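Local atomic coordinates of putative endonuclease/exonuclease/phosphatase family protein (Bacteroides thetaiotaomicron, PDB entry 3MPR), a protein that probably acts as a metal-dependent phosphodiesterase of the endonuclease/exonuclease/phosphatase family, perhaps cleaving nucleic acids as endonuclease or 3'-5' RNA exonuclease. Residues G19-S22 and A23-D26; H42-D45 and I46-T49; S104-D108 and V109-G113. One frame throughout, in Å; residues are numbered along the deposited sequence.

Interaction 1 (G19-S22 and A23-D26); sequences GSDS and ARGD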
loop_
_atom_site.group_PDB
_atom_site.type_symbol
_atom_site.label_atom_id
_atom_site.label_comp_id
_atom_site.label_asym_id
_atom_site.label_seq_id
_atom_site.Cartn_x
_atom_site.Cartn_y
_atom_site.Cartn_z
ATOM N N GLY A 19 11.820 -26.185 -6.110
ATOM C CA GLY A 19 13.232 -26.010 -6.410
ATOM C C GLY A 19 13.564 -25.134 -7.605
ATOM O O GLY A 19 14.618 -24.498 -7.628
ATOM N N SER A 20 12.685 -25.102 -8.602
ATOM C CA SER A 20 12.887 -24.262 -9.782
ATOM C C SER A 20 12.862 -22.772 -9.448
ATOM O O SER A 20 13.683 -22.001 -9.943
ATOM C CB SER A 20 11.826 -24.556 -10.849
ATOM O OG SER A 20 11.969 -25.867 -11.370
ATOM N N ASP A 21 11.902 -22.358 -8.630
ATOM C CA ASP A 21 11.856 -20.965 -8.205
ATOM C C ASP A 21 13.089 -20.627 -7.367
ATOM O O ASP A 21 13.722 -19.578 -7.562
ATOM C CB ASP A 21 10.589 -20.662 -7.409
ATOM C CG ASP A 21 9.351 -20.522 -8.282
ATOM O OD1 ASP A 21 9.478 -20.208 -9.484
ATOM O OD2 ASP A 21 8.239 -20.712 -7.745
ATOM N N SER A 22 13.438 -21.510 -6.438
ATOM C CA SER A 22 14.600 -21.269 -5.583
ATOM C C SER A 22 15.866 -21.062 -6.411
ATOM O O SER A 22 16.669 -20.169 -6.128
ATOM C CB SER A 22 14.802 -22.410 -4.581
ATOM O OG SER A 22 13.708 -22.499 -3.686
ATOM N N ALA A 23 16.041 -21.884 -7.440
ATOM C CA ALA A 23 17.225 -21.770 -8.290
ATOM C C ALA A 23 17.235 -20.445 -9.044
ATOM O O ALA A 23 18.302 -19.896 -9.321
ATOM C CB ALA A 23 17.310 -22.940 -9.262
ATOM N N ARG A 24 16.047 -19.933 -9.370
ATOM C CA ARG A 24 15.927 -18.658 -10.081
ATOM C C ARG A 24 16.084 -17.432 -9.177
ATOM O O ARG A 24 16.086 -16.297 -9.655
ATOM C CB ARG A 24 14.593 -18.572 -10.824
ATOM C CG ARG A 24 14.476 -19.512 -12.015
ATOM C CD ARG A 24 13.176 -19.275 -12.785
ATOM N NE ARG A 24 12.023 -19.845 -12.095
ATOM C CZ ARG A 24 11.574 -21.083 -12.283
ATOM N NH1 ARG A 24 12.174 -21.888 -13.154
ATOM N NH2 ARG A 24 10.523 -21.518 -11.607
ATOM N N GLY A 25 16.209 -17.660 -7.877
ATOM C CA GLY A 25 16.337 -16.570 -6.927
ATOM C C GLY A 25 14.989 -16.093 -6.407
ATOM O O GLY A 25 14.911 -15.059 -5.736
ATOM N N ASP A 26 13.934 -16.849 -6.710
ATOM C CA ASP A 26 12.591 -16.553 -6.213
ATOM C C ASP A 26 12.153 -17.591 -5.200
ATOM O O ASP A 26 10.979 -17.993 -5.169
ATOM C CB ASP A 26 11.581 -16.536 -7.357
ATOM C CG ASP A 26 11.854 -15.430 -8.370
ATOM O OD1 ASP A 26 11.962 -14.237 -7.976
ATOM O OD2 ASP A 26 11.963 -15.763 -9.571
HETATM O O HOH W 1 11.048 -17.996 -10.618
#
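Ala-23 N bonds back to Gly-19 O and Arg-24 N to Ser-20 O, the last regular rungs of the short helix 19-24, before Gly-25, at positive phi, closes it in a Schellman motif. There Asp-26 N reaches Asp-21 O at 2.9 Å and Gly-25 N reaches Ser-22 O at 3.1 Å. On the flank of this turn a salt bridge joins two side chains three residues apart: Arg-24 NH2 gives a nearly straight bond (163°) to Asp-21 OD1 at 2.7 Å. The planes stand 80° apart: Asp-21 OD1 lies at the edge of the guanidinium, in its plane, while Arg-24 NH2 meets OD1 from above the carboxylate plane. A bend at chi3 (-76°) folds the arginine back over the helix, laying one guanidinium face on Ser-20 O, 3.3 Å from Arg-24 CZ. One water completes the cluster, accepting from Arg-24 NE at 2.6 Å and donating to Asp-21 OD1 and Asp-26 OD2. The other carboxylate oxygen of Asp-21 pairs with Arg-15, while Asp-26 OD1 takes Arg-275, and Phe-217 packs on both acids. With an alanine in place of Asp-21, Arg-15 and Arg-24 would probably lose their common counter-charge, and the Arg-24 guanidinium would be held less firmly, by the Ser-20 carbonyl and the water. The Asp-21 side chain lies about 7 Å from that of Glu-51, a residue seen to bind magnesium, although this chain holds none. Gripped by two arginines and a water, the Asp-21 carboxylate is held in a fixed orientation, and the two buried acids are probably both balanced by positive charge.

Interaction 2 (H42-D45 and I46-T49); sequences HDFD and IFGT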
loop_
_atom_site.group_PDB
_atom_site.type_symbol
_atom_site.label_atom_id
_atom_site.label_comp_id
_atom_site.label_asym_id
_atom_site.label_seq_id
_atom_site.Cartn_x
_atom_site.Cartn_y
_atom_site.Cartn_z
ATOM N N HIS A 42 -0.194 -3.689 5.059
ATOM C CA HIS A 42 -1.405 -3.348 4.315
ATOM C C HIS A 42 -2.688 -3.769 5.031
ATOM O O HIS A 42 -3.771 -3.703 4.464
ATOM C CB HIS A 42 -1.338 -3.902 2.890
ATOM C CG HIS A 42 -0.363 -3.169 2.017
ATOM N ND1 HIS A 42 0.883 -3.668 1.699
ATOM C CD2 HIS A 42 -0.450 -1.961 1.410
ATOM C CE1 HIS A 42 1.521 -2.798 0.935
ATOM N NE2 HIS A 42 0.730 -1.757 0.739
ATOM N N ASP A 43 -2.550 -4.175 6.288
ATOM C CA ASP A 43 -3.682 -4.398 7.176
ATOM C C ASP A 43 -4.730 -5.380 6.638
ATOM O O ASP A 43 -5.925 -5.062 6.631
ATOM C CB ASP A 43 -4.368 -3.064 7.498
ATOM C CG ASP A 43 -3.464 -2.103 8.254
ATOM O OD1 ASP A 43 -2.715 -2.560 9.142
ATOM O OD2 ASP A 43 -3.506 -0.889 7.952
ATOM N N PHE A 44 -4.312 -6.558 6.186
ATOM C CA PHE A 44 -5.310 -7.547 5.755
ATOM C C PHE A 44 -6.029 -8.111 7.004
ATOM O O PHE A 44 -5.395 -8.725 7.863
ATOM C CB PHE A 44 -4.672 -8.721 4.996
ATOM C CG PHE A 44 -3.956 -8.361 3.708
ATOM C CD1 PHE A 44 -3.974 -7.078 3.187
ATOM C CD2 PHE A 44 -3.266 -9.354 3.009
ATOM C CE1 PHE A 44 -3.299 -6.784 1.996
ATOM C CE2 PHE A 44 -2.600 -9.075 1.816
ATOM C CZ PHE A 44 -2.619 -7.779 1.309
ATOM N N ASP A 45 -7.338 -7.907 7.116
ATOM C CA ASP A 45 -8.084 -8.494 8.224
ATOM C C ASP A 45 -8.265 -9.989 8.009
ATOM O O ASP A 45 -8.173 -10.790 8.934
ATOM C CB ASP A 45 -9.473 -7.867 8.335
ATOM C CG ASP A 45 -9.427 -6.413 8.771
ATOM O OD1 ASP A 45 -8.434 -6.001 9.419
ATOM O OD2 ASP A 45 -10.389 -5.691 8.467
ATOM N N ILE A 46 -8.562 -10.343 6.769
ATOM C CA ILE A 46 -8.793 -11.716 6.385
ATOM C C ILE A 46 -8.448 -11.863 4.916
ATOM O O ILE A 46 -8.794 -11.013 4.105
ATOM C CB ILE A 46 -10.253 -12.121 6.679
ATOM C CG1 ILE A 46 -10.557 -13.518 6.136
ATOM C CG2 ILE A 46 -11.215 -11.099 6.130
ATOM C CD1 ILE A 46 -11.725 -14.159 6.841
ATOM N N PHE A 47 -7.735 -12.924 4.566
ATOM C CA PHE A 47 -7.340 -13.088 3.173
ATOM C C PHE A 47 -7.278 -14.546 2.746
ATOM O O PHE A 47 -6.952 -15.405 3.547
ATOM C CB PHE A 47 -6.015 -12.357 2.864
ATOM C CG PHE A 47 -4.824 -12.805 3.697
ATOM C CD1 PHE A 47 -4.665 -12.382 5.004
ATOM C CD2 PHE A 47 -3.824 -13.581 3.132
ATOM C CE1 PHE A 47 -3.551 -12.769 5.740
ATOM C CE2 PHE A 47 -2.718 -13.971 3.855
ATOM C CZ PHE A 47 -2.575 -13.554 5.170
ATOM N N GLY A 48 -7.621 -14.792 1.484
ATOM C CA GLY A 48 -7.517 -16.097 0.877
ATOM C C GLY A 48 -6.147 -16.221 0.251
ATOM O O GLY A 48 -5.635 -15.274 -0.356
ATOM N N THR A 49 -5.532 -17.378 0.437
ATOM C CA THR A 49 -4.254 -17.676 -0.195
ATOM C C THR A 49 -4.394 -18.883 -1.115
ATOM O O THR A 49 -5.294 -19.699 -0.941
ATOM C CB THR A 49 -3.176 -17.998 0.850
ATOM O OG1 THR A 49 -3.526 -19.206 1.549
ATOM C CG2 THR A 49 -3.019 -16.837 1.836
#
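Phe-44 turns the edge of its ring toward the face of Phe-47, three residues along, in a T-shaped pair. The centroids are 5.5 Å apart and the planes meet at 65°, somewhat short of perpendicular. Phe-44 CD2 does the touching: it stands over the Phe-47 ring but offset toward the rim, 3.8 Å from Phe-47 CG. Alongside it, Phe-44 CB packs against Phe-47 CD1 at 3.7 Å, so that the neck of one side chain joins the ring edge in the contact. The first torsion of Phe-47 (chi1 59°) sets its CG between the backbone N and the carbonyl carbon, bringing the ring back over the chain toward Phe-44. Around this pair lies an apolar second shell: Val-39 of helix 28-41 and Ala-10 of strand 5-13 touch both phenylalanine side chains, and Phe-87 of strand 86-89 lies nearly parallel to Phe-47. Between them in sequence, Asp-45 ties the chain to strand 5-13, its OD2 accepting from the backbone N of Thr-8, while Phe-44 O receives the hydroxyl of Tyr-67. Upstream, Asp-43 at positive phi is the C-prime residue of the Schellman motif that ends helix 28-41, and its carboxylate pairs with Arg-240 of the second subunit. Helix 28-41 thus runs on into strand 46-50, the parallel neighbour of strand 5-13, in the second half of a beta-alpha-beta crossover within the alpha/beta sandwich of a DNase I-like fold.

Interaction 3 (S104-D108 and V109-G113); sequences SETPD and VPSKG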
loop_
_atom_site.group_PDB
_atom_site.type_symbol
_atom_site.label_atom_id
_atom_site.label_comp_id
_atom_site.label_asym_id
_atom_site.label_seq_id
_atom_site.Cartn_x
_atom_site.Cartn_y
_atom_site.Cartn_z
ATOM N N SER A 104 -15.977 -30.473 -7.931
ATOM C CA SER A 104 -16.242 -31.653 -8.742
ATOM C C SER A 104 -17.682 -32.117 -8.575
ATOM O O SER A 104 -18.461 -31.521 -7.825
ATOM C CB SER A 104 -15.300 -32.787 -8.355
ATOM O OG SER A 104 -15.647 -33.338 -7.092
ATOM N N GLU A 105 -18.030 -33.191 -9.285
ATOM C CA GLU A 105 -19.344 -33.804 -9.170
ATOM C C GLU A 105 -19.527 -34.454 -7.804
ATOM O O GLU A 105 -20.650 -34.758 -7.404
ATOM C CB GLU A 105 -19.539 -34.864 -10.263
ATOM C CG GLU A 105 -19.389 -34.353 -11.682
ATOM C CD GLU A 105 -17.959 -34.440 -12.196
ATOM O OE1 GLU A 105 -17.014 -34.206 -11.412
ATOM O OE2 GLU A 105 -17.780 -34.751 -13.392
ATOM N N THR A 106 -18.421 -34.680 -7.101
ATOM C CA THR A 106 -18.450 -35.274 -5.764
ATOM C C THR A 106 -17.665 -34.408 -4.779
ATOM O O THR A 106 -16.537 -34.749 -4.412
ATOM C CB THR A 106 -17.856 -36.693 -5.776
ATOM O OG1 THR A 106 -16.501 -36.630 -6.233
ATOM C CG2 THR A 106 -18.660 -37.606 -6.715
ATOM N N PRO A 107 -18.261 -33.278 -4.345
ATOM C CA PRO A 107 -17.511 -32.258 -3.597
ATOM C C PRO A 107 -17.010 -32.698 -2.225
ATOM O O PRO A 107 -16.126 -32.036 -1.691
ATOM C CB PRO A 107 -18.514 -31.095 -3.462
ATOM C CG PRO A 107 -19.563 -31.360 -4.494
ATOM C CD PRO A 107 -19.649 -32.860 -4.588
ATOM N N ASP A 108 -17.538 -33.791 -1.670
ATOM C CA ASP A 108 -17.112 -34.237 -0.348
ATOM C C ASP A 108 -15.857 -35.105 -0.353
ATOM O O ASP A 108 -15.330 -35.440 0.706
ATOM C CB ASP A 108 -18.239 -34.990 0.360
ATOM C CG ASP A 108 -18.789 -34.225 1.552
ATOM O OD1 ASP A 108 -18.135 -33.262 2.000
ATOM O OD2 ASP A 108 -19.870 -34.594 2.047
ATOM N N VAL A 109 -15.372 -35.479 -1.528
ATOM C CA VAL A 109 -14.180 -36.321 -1.581
ATOM C C VAL A 109 -13.116 -35.709 -2.483
ATOM O O VAL A 109 -13.439 -35.057 -3.468
ATOM C CB VAL A 109 -14.506 -37.760 -2.048
ATOM C CG1 VAL A 109 -15.642 -38.332 -1.221
ATOM C CG2 VAL A 109 -14.873 -37.777 -3.501
ATOM N N PRO A 110 -11.837 -35.904 -2.133
ATOM C CA PRO A 110 -10.747 -35.399 -2.974
ATOM C C PRO A 110 -10.878 -36.033 -4.347
ATOM O O PRO A 110 -10.745 -37.249 -4.479
ATOM C CB PRO A 110 -9.497 -35.924 -2.266
ATOM C CG PRO A 110 -9.925 -36.087 -0.834
ATOM C CD PRO A 110 -11.335 -36.563 -0.917
ATOM N N SER A 111 -11.153 -35.219 -5.354
ATOM C CA SER A 111 -11.479 -35.722 -6.679
ATOM C C SER A 111 -11.298 -34.636 -7.718
ATOM O O SER A 111 -11.427 -33.451 -7.412
ATOM C CB SER A 111 -12.928 -36.184 -6.711
ATOM O OG SER A 111 -13.767 -35.211 -6.113
ATOM N N LYS A 112 -11.005 -35.047 -8.950
ATOM C CA LYS A 112 -10.989 -34.124 -10.079
ATOM C C LYS A 112 -12.420 -33.912 -10.528
ATOM O O LYS A 112 -13.251 -34.814 -10.429
ATOM C CB LYS A 112 -10.171 -34.695 -11.244
ATOM C CG LYS A 112 -8.728 -34.994 -10.894
ATOM C CD LYS A 112 -8.017 -35.755 -12.006
ATOM C CE LYS A 112 -6.615 -36.161 -11.565
ATOM N NZ LYS A 112 -5.881 -36.911 -12.623
ATOM N N GLY A 113 -12.716 -32.727 -11.037
ATOM C CA GLY A 113 -14.071 -32.451 -11.484
ATOM C C GLY A 113 -14.170 -32.302 -12.987
ATOM O O GLY A 113 -13.285 -31.721 -13.621
#
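Ser-104 and Ser-111 join their hydroxyls across a loop built on an ST turn at Ser-104 and a type I beta turn from Thr-106 to Val-109. The close-packed side is where the chain returns on itself: Ser-104 CB lies only 3.4 Å from Gly-113 CA, tighter than usual for two carbons, and a side chain on that glycine would strike Ser-104. Beside it Ser-104 OG plays two parts, accepting from Thr-106 N at 3.1 Å and donating to Ser-111 OG at 2.8 Å. The beta turn is closed by Val-109 N on Thr-106 O, a straight bond (170°) at 3.2 Å. Looser is the side facing solvent, where the Thr-106 and Val-109 side chains lean together obliquely, Val-109 CG2 approaching Thr-106 OG1 at 3.4 Å. Glu-105 bends at chi2 (90°), which brings OE1 to the backbone N of Trp-114 and alongside Gly-113 CA. Pro-107 packs on Phe-101 and Pro-110 on Trp-102, both of strand 93-102. Within the loop, Ser-111 OG donates a hydrogen bond to Val-109 O at 2.7 Å.

Overall arrangement
Along the chain the three contacts come in series, and each is local: interaction 1 ends helix 19-24, interaction 2 leads from helix 28-41 into strand 46-50, and interaction 3 shapes the loop between strands 93-102 and 121-129. Their centres stand 26 to 32 Å apart and none touches another. Interaction 2 lies deep, about 9 Å from the chain centre, on the seven-stranded mixed sheet; interaction 3, about 20 Å out, follows the outermost strand of the six-stranded one. Interaction 1 is farthest from the centre, at about 24 Å, yet approaches Glu-51, just beyond strand 46-50, which interaction 2 begins. Short-range contacts thus order core, periphery and the neighbourhood of Glu-51 separately.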